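Local atomic coordinates of gamma-glutamyl-gamma-aminobutyrate hydrolase PuuD (Escherichia coli, PDB entry 6VTV), a protein that hydrolyses the gamma-glutamyl linkage of gamma-glutamyl-gamma-aminobutyrate, releasing 4-aminobutanoate and glutamate in the last step of putrescine breakdown. Residues 33-38 with 70-75; 155-160 with 227-232. One frame throughout, in Å; residues are numbered along the deposited sequence.

Contact 1. Residues 33-38 with 70-75; sequences EKYLNA and YLPGSP
P72 sets its CB over one face of the Y35 ring, 3.5 Å from the ring centroid and only 10° off the ring normal, a CH-pi contact made almost over the middle of the face. Proline suits the place because the pyrrolidine ring holds CB rigidly and offers its C-H to the aromatic face. Y70 comes to the same ring from another direction, at the edge, with its OH in the ring plane and 3.4 Å from Y35 CD1. The two tyrosine side chains cross at about a right angle. That hydroxyl also donates a hydrogen bond of 3.2 Å to the backbone O of Y35, meeting the C=O at a strongly bent 108°. Tyrosine suits this place too: its long, flat side chain carries a hydroxyl from strand 68-71 to the helix backbone, and CG of Y70 anti to its backbone N (chi1 -174°) directs the ring that way. Farther along, Y35 OH sits 3.2 Å from G73 CA, a close approach made possible by the absence of a side chain there. Outside the two segments, Y35 also touches H226 and E228, predicted active-site residues, and I117 of strand 114-117. A CH-pi contact and a buried hydroxyl-to-carbonyl bond together hold helix against strand and loop, and they help fix the Y35 ring beside the probable catalytic residues.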
# COMPACT_ATOMS: atom_id res chain seq x y z
N GLU B 33 -6.57 0.61 -7.46
CA GLU B 33 -6.60 2.07 -7.47
C GLU B 33 -8.01 2.62 -7.32
O GLU B 33 -8.19 3.71 -6.77
CB GLU B 33 -5.96 2.60 -8.75
CG GLU B 33 -4.44 2.48 -8.78
CD GLU B 33 -3.80 3.32 -9.87
OE1 GLU B 33 -4.54 3.99 -10.62
OE2 GLU B 33 -2.56 3.30 -9.97
N LYS B 34 -9.03 1.88 -7.78
CA LYS B 34 -10.38 2.41 -7.70
C LYS B 34 -10.85 2.56 -6.26
O LYS B 34 -11.65 3.45 -5.96
CB LYS B 34 -11.35 1.54 -8.50
CG LYS B 34 -11.39 0.06 -8.13
CD LYS B 34 -12.51 -0.63 -8.90
CE LYS B 34 -12.37 -2.14 -8.91
NZ LYS B 34 -12.77 -2.76 -7.61
N TYR B 35 -10.37 1.71 -5.35
CA TYR B 35 -10.64 1.92 -3.94
C TYR B 35 -9.96 3.19 -3.44
O TYR B 35 -10.50 3.91 -2.59
CB TYR B 35 -10.20 0.71 -3.12
CG TYR B 35 -11.00 -0.54 -3.41
CD1 TYR B 35 -12.29 -0.69 -2.92
CD2 TYR B 35 -10.48 -1.55 -4.20
CE1 TYR B 35 -13.03 -1.83 -3.19
CE2 TYR B 35 -11.21 -2.69 -4.48
CZ TYR B 35 -12.48 -2.82 -3.97
OH TYR B 35 -13.21 -3.95 -4.25
N LEU B 36 -8.76 3.48 -3.97
CA LEU B 36 -8.03 4.67 -3.56
C LEU B 36 -8.67 5.93 -4.12
O LEU B 36 -8.79 6.94 -3.41
CB LEU B 36 -6.58 4.57 -4.02
CG LEU B 36 -5.72 3.60 -3.22
CD1 LEU B 36 -4.46 3.25 -3.98
CD2 LEU B 36 -5.39 4.22 -1.87
N ASN B 37 -9.08 5.90 -5.39
CA ASN B 37 -9.65 7.08 -6.02
C ASN B 37 -10.91 7.55 -5.30
O ASN B 37 -11.16 8.76 -5.19
CB ASN B 37 -9.97 6.79 -7.49
CG ASN B 37 -8.74 6.36 -8.28
OD1 ASN B 37 -7.62 6.77 -7.98
ND2 ASN B 37 -8.95 5.52 -9.28
N ALA B 38 -11.71 6.61 -4.80
CA ALA B 38 -12.96 6.98 -4.13
C ALA B 38 -12.69 7.70 -2.81
O ALA B 38 -13.38 8.66 -2.47
CB ALA B 38 -13.82 5.74 -3.90
N TYR B 70 -10.57 1.31 6.28
CA TYR B 70 -11.15 1.11 4.96
C TYR B 70 -10.89 -0.33 4.54
O TYR B 70 -9.74 -0.72 4.35
CB TYR B 70 -10.55 2.11 3.97
CG TYR B 70 -11.17 2.13 2.59
CD1 TYR B 70 -12.52 1.89 2.39
CD2 TYR B 70 -10.39 2.42 1.47
CE1 TYR B 70 -13.08 1.92 1.12
CE2 TYR B 70 -10.93 2.45 0.21
CZ TYR B 70 -12.28 2.20 0.03
OH TYR B 70 -12.81 2.24 -1.24
N LEU B 71 -11.96 -1.11 4.40
CA LEU B 71 -11.85 -2.52 4.03
C LEU B 71 -12.32 -2.71 2.59
O LEU B 71 -13.53 -2.82 2.34
CB LEU B 71 -12.68 -3.39 4.98
CG LEU B 71 -12.38 -3.32 6.47
CD1 LEU B 71 -13.23 -4.33 7.22
CD2 LEU B 71 -10.90 -3.57 6.74
N PRO B 72 -11.41 -2.77 1.62
CA PRO B 72 -11.84 -2.95 0.23
C PRO B 72 -12.33 -4.37 -0.03
O PRO B 72 -12.08 -5.30 0.75
CB PRO B 72 -10.57 -2.66 -0.58
CG PRO B 72 -9.60 -2.05 0.39
CD PRO B 72 -9.96 -2.59 1.73
N GLY B 73 -13.04 -4.52 -1.14
CA GLY B 73 -13.39 -5.84 -1.62
C GLY B 73 -12.19 -6.54 -2.24
O GLY B 73 -11.12 -5.97 -2.42
N SER B 74 -12.40 -7.81 -2.59
CA SER B 74 -11.34 -8.63 -3.15
C SER B 74 -11.93 -9.94 -3.67
O SER B 74 -12.96 -10.39 -3.17
CB SER B 74 -10.27 -8.92 -2.09
OG SER B 74 -9.24 -9.75 -2.60
N PRO B 75 -11.32 -10.56 -4.68
CA PRO B 75 -11.80 -11.89 -5.12
C PRO B 75 -11.70 -12.95 -4.04
O PRO B 75 -12.42 -13.95 -4.11
CB PRO B 75 -10.90 -12.21 -6.32
CG PRO B 75 -10.41 -10.90 -6.80
CD PRO B 75 -10.27 -10.04 -5.58

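Contact 2. Residues 155-160 with 227-232; sequences QQYAPS and PEWNSS
Y157 and W229 are the facing residues, their CA atoms 7.1 Å apart, where the chain leaves helix 153-156 and passes the loop that follows strand 220-223. No hydrogen bond joins the two segments; aromatic packing does the work. The Y157 ring and the six-membered ring of W229 form an offset stack, centroids 4.5 Å apart and planes inclined by 18°, with W229 CE3 over one face of the tyrosine toward its rim. Because of this offset, Y157 CB falls on the other half of the indole, 3.4 Å from the centroid of the five-membered ring and nearly on its normal, as a CH-pi contact. The wide indole can thus receive both the ring and the methylene carbon of Y157. In W229 a chi1 of 177° swings the indole away from its own backbone N and out to the tyrosine, and on its opposite face rests N230 OD1.

E228 adds a lighter contact: its OE2 lies 3.9 Å from Y157 CE2, with carboxylate and ring planes almost perpendicular at 89°. The side chain is bent at chi2, and OE2 accepts a hydrogen bond from H226 ND1 and forms a salt bridge with K34 NZ. The same NZ also hydrogen-bonds Y157 OH, while the Y157 ring meets H226 edge-to-face. These contacts make Y157 a second-shell neighbour of the glutamate and histidine, whose arrangement is consistent with the Cys-His-Glu catalytic triad of class I glutamine amidotransferases, with C118 as the predicted nucleophile.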
# COMPACT_ATOMS: atom_id res chain seq x y z
N GLN B 155 -19.07 -3.98 -17.80
CA GLN B 155 -20.34 -4.68 -17.62
C GLN B 155 -20.40 -5.41 -16.29
O GLN B 155 -21.48 -5.54 -15.70
CB GLN B 155 -20.56 -5.67 -18.77
CG GLN B 155 -20.11 -5.18 -20.14
CD GLN B 155 -20.86 -3.94 -20.61
OE1 GLN B 155 -21.96 -3.65 -20.13
NE2 GLN B 155 -20.27 -3.22 -21.56
N GLN B 156 -19.25 -5.89 -15.80
CA GLN B 156 -19.24 -6.61 -14.53
C GLN B 156 -19.65 -5.72 -13.37
O GLN B 156 -20.25 -6.19 -12.40
CB GLN B 156 -17.85 -7.21 -14.27
CG GLN B 156 -17.33 -8.10 -15.39
CD GLN B 156 -15.96 -8.69 -15.06
OE1 GLN B 156 -15.53 -8.66 -13.91
NE2 GLN B 156 -15.29 -9.21 -16.08
N TYR B 157 -19.33 -4.42 -13.45
CA TYR B 157 -19.65 -3.47 -12.39
C TYR B 157 -20.91 -2.68 -12.68
O TYR B 157 -21.22 -1.73 -11.95
CB TYR B 157 -18.46 -2.53 -12.16
CG TYR B 157 -17.34 -3.16 -11.37
CD1 TYR B 157 -16.40 -3.97 -11.98
CD2 TYR B 157 -17.23 -2.95 -10.00
CE1 TYR B 157 -15.37 -4.56 -11.26
CE2 TYR B 157 -16.21 -3.53 -9.27
CZ TYR B 157 -15.28 -4.33 -9.90
OH TYR B 157 -14.27 -4.91 -9.17
N ALA B 158 -21.65 -3.04 -13.73
CA ALA B 158 -22.90 -2.38 -14.04
C ALA B 158 -23.95 -2.68 -12.97
O ALA B 158 -23.78 -3.62 -12.18
CB ALA B 158 -23.40 -2.82 -15.42
N PRO B 159 -25.03 -1.89 -12.90
CA PRO B 159 -26.12 -2.21 -11.98
C PRO B 159 -26.61 -3.64 -12.16
O PRO B 159 -26.77 -4.12 -13.28
CB PRO B 159 -27.20 -1.20 -12.34
CG PRO B 159 -26.44 -0.03 -12.87
CD PRO B 159 -25.23 -0.59 -13.57
N SER B 160 -26.83 -4.33 -11.04
CA SER B 160 -27.17 -5.74 -11.05
C SER B 160 -28.54 -6.02 -10.44
O SER B 160 -29.35 -6.73 -11.04
CB SER B 160 -26.09 -6.55 -10.31
OG SER B 160 -26.24 -7.94 -10.57
N PRO B 227 -19.34 0.35 -4.19
CA PRO B 227 -19.53 1.79 -4.43
C PRO B 227 -18.26 2.50 -4.89
O PRO B 227 -18.35 3.66 -5.32
CB PRO B 227 -19.99 2.31 -3.06
CG PRO B 227 -19.36 1.37 -2.08
CD PRO B 227 -19.28 0.03 -2.76
N GLU B 228 -17.10 1.86 -4.81
CA GLU B 228 -15.86 2.49 -5.26
C GLU B 228 -15.81 2.63 -6.78
O GLU B 228 -15.01 3.42 -7.28
CB GLU B 228 -14.65 1.69 -4.77
CG GLU B 228 -14.27 0.53 -5.68
CD GLU B 228 -15.11 -0.71 -5.44
OE1 GLU B 228 -16.03 -0.66 -4.60
OE2 GLU B 228 -14.85 -1.74 -6.10
N TRP B 229 -16.64 1.89 -7.50
CA TRP B 229 -16.62 1.90 -8.96
C TRP B 229 -17.08 3.25 -9.49
O TRP B 229 -18.27 3.57 -9.40
CB TRP B 229 -17.50 0.77 -9.50
CG TRP B 229 -17.59 0.75 -10.99
CD1 TRP B 229 -18.67 1.10 -11.75
CD2 TRP B 229 -16.57 0.35 -11.91
NE1 TRP B 229 -18.38 0.95 -13.08
CE2 TRP B 229 -17.10 0.49 -13.21
CE3 TRP B 229 -15.26 -0.11 -11.76
CZ2 TRP B 229 -16.36 0.18 -14.35
CZ3 TRP B 229 -14.53 -0.41 -12.90
CH2 TRP B 229 -15.08 -0.27 -14.18
N ASN B 230 -16.15 4.03 -10.04
CA ASN B 230 -16.43 5.36 -10.58
C ASN B 230 -17.28 6.17 -9.60
O ASN B 230 -18.30 6.77 -9.96
CB ASN B 230 -17.11 5.27 -11.94
CG ASN B 230 -16.22 4.64 -13.00
OD1 ASN B 230 -16.57 3.63 -13.61
ND2 ASN B 230 -15.06 5.25 -13.22
N SER B 231 -16.83 6.19 -8.34
CA SER B 231 -17.64 6.73 -7.25
C SER B 231 -18.07 8.17 -7.50
O SER B 231 -19.17 8.56 -7.09
CB SER B 231 -16.87 6.64 -5.93
OG SER B 231 -15.68 7.39 -6.00
N SER B 232 -17.23 8.96 -8.17
CA SER B 232 -17.58 10.35 -8.43
C SER B 232 -18.77 10.49 -9.36
O SER B 232 -19.45 11.52 -9.34
CB SER B 232 -16.37 11.09 -9.01
OG SER B 232 -15.91 10.47 -10.20

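In the fold
The centres of the two contacts are 12 Å apart, and they follow in series along the chain, contact 1 closing before contact 2 opens. Contact 1, about 9 Å from the centre of the chain, joins helix 33-42 to the end of strand 68-71 and the loop after it; contact 2, about 15 Å out, brings the exit of helix 153-156 to the loop between strand 220-223 and helix 235-254. Strands 68-71 and 220-223 flank strand 114-117 in the mixed sheet. The contacts themselves touch: K34 reaches E228 and Y157, Y35 CE1 is 3.3 Å from E228 CD, and A38 packs on S231. Sequence-distant segments thus converge on the predicted active site, helix 33-42 touching both.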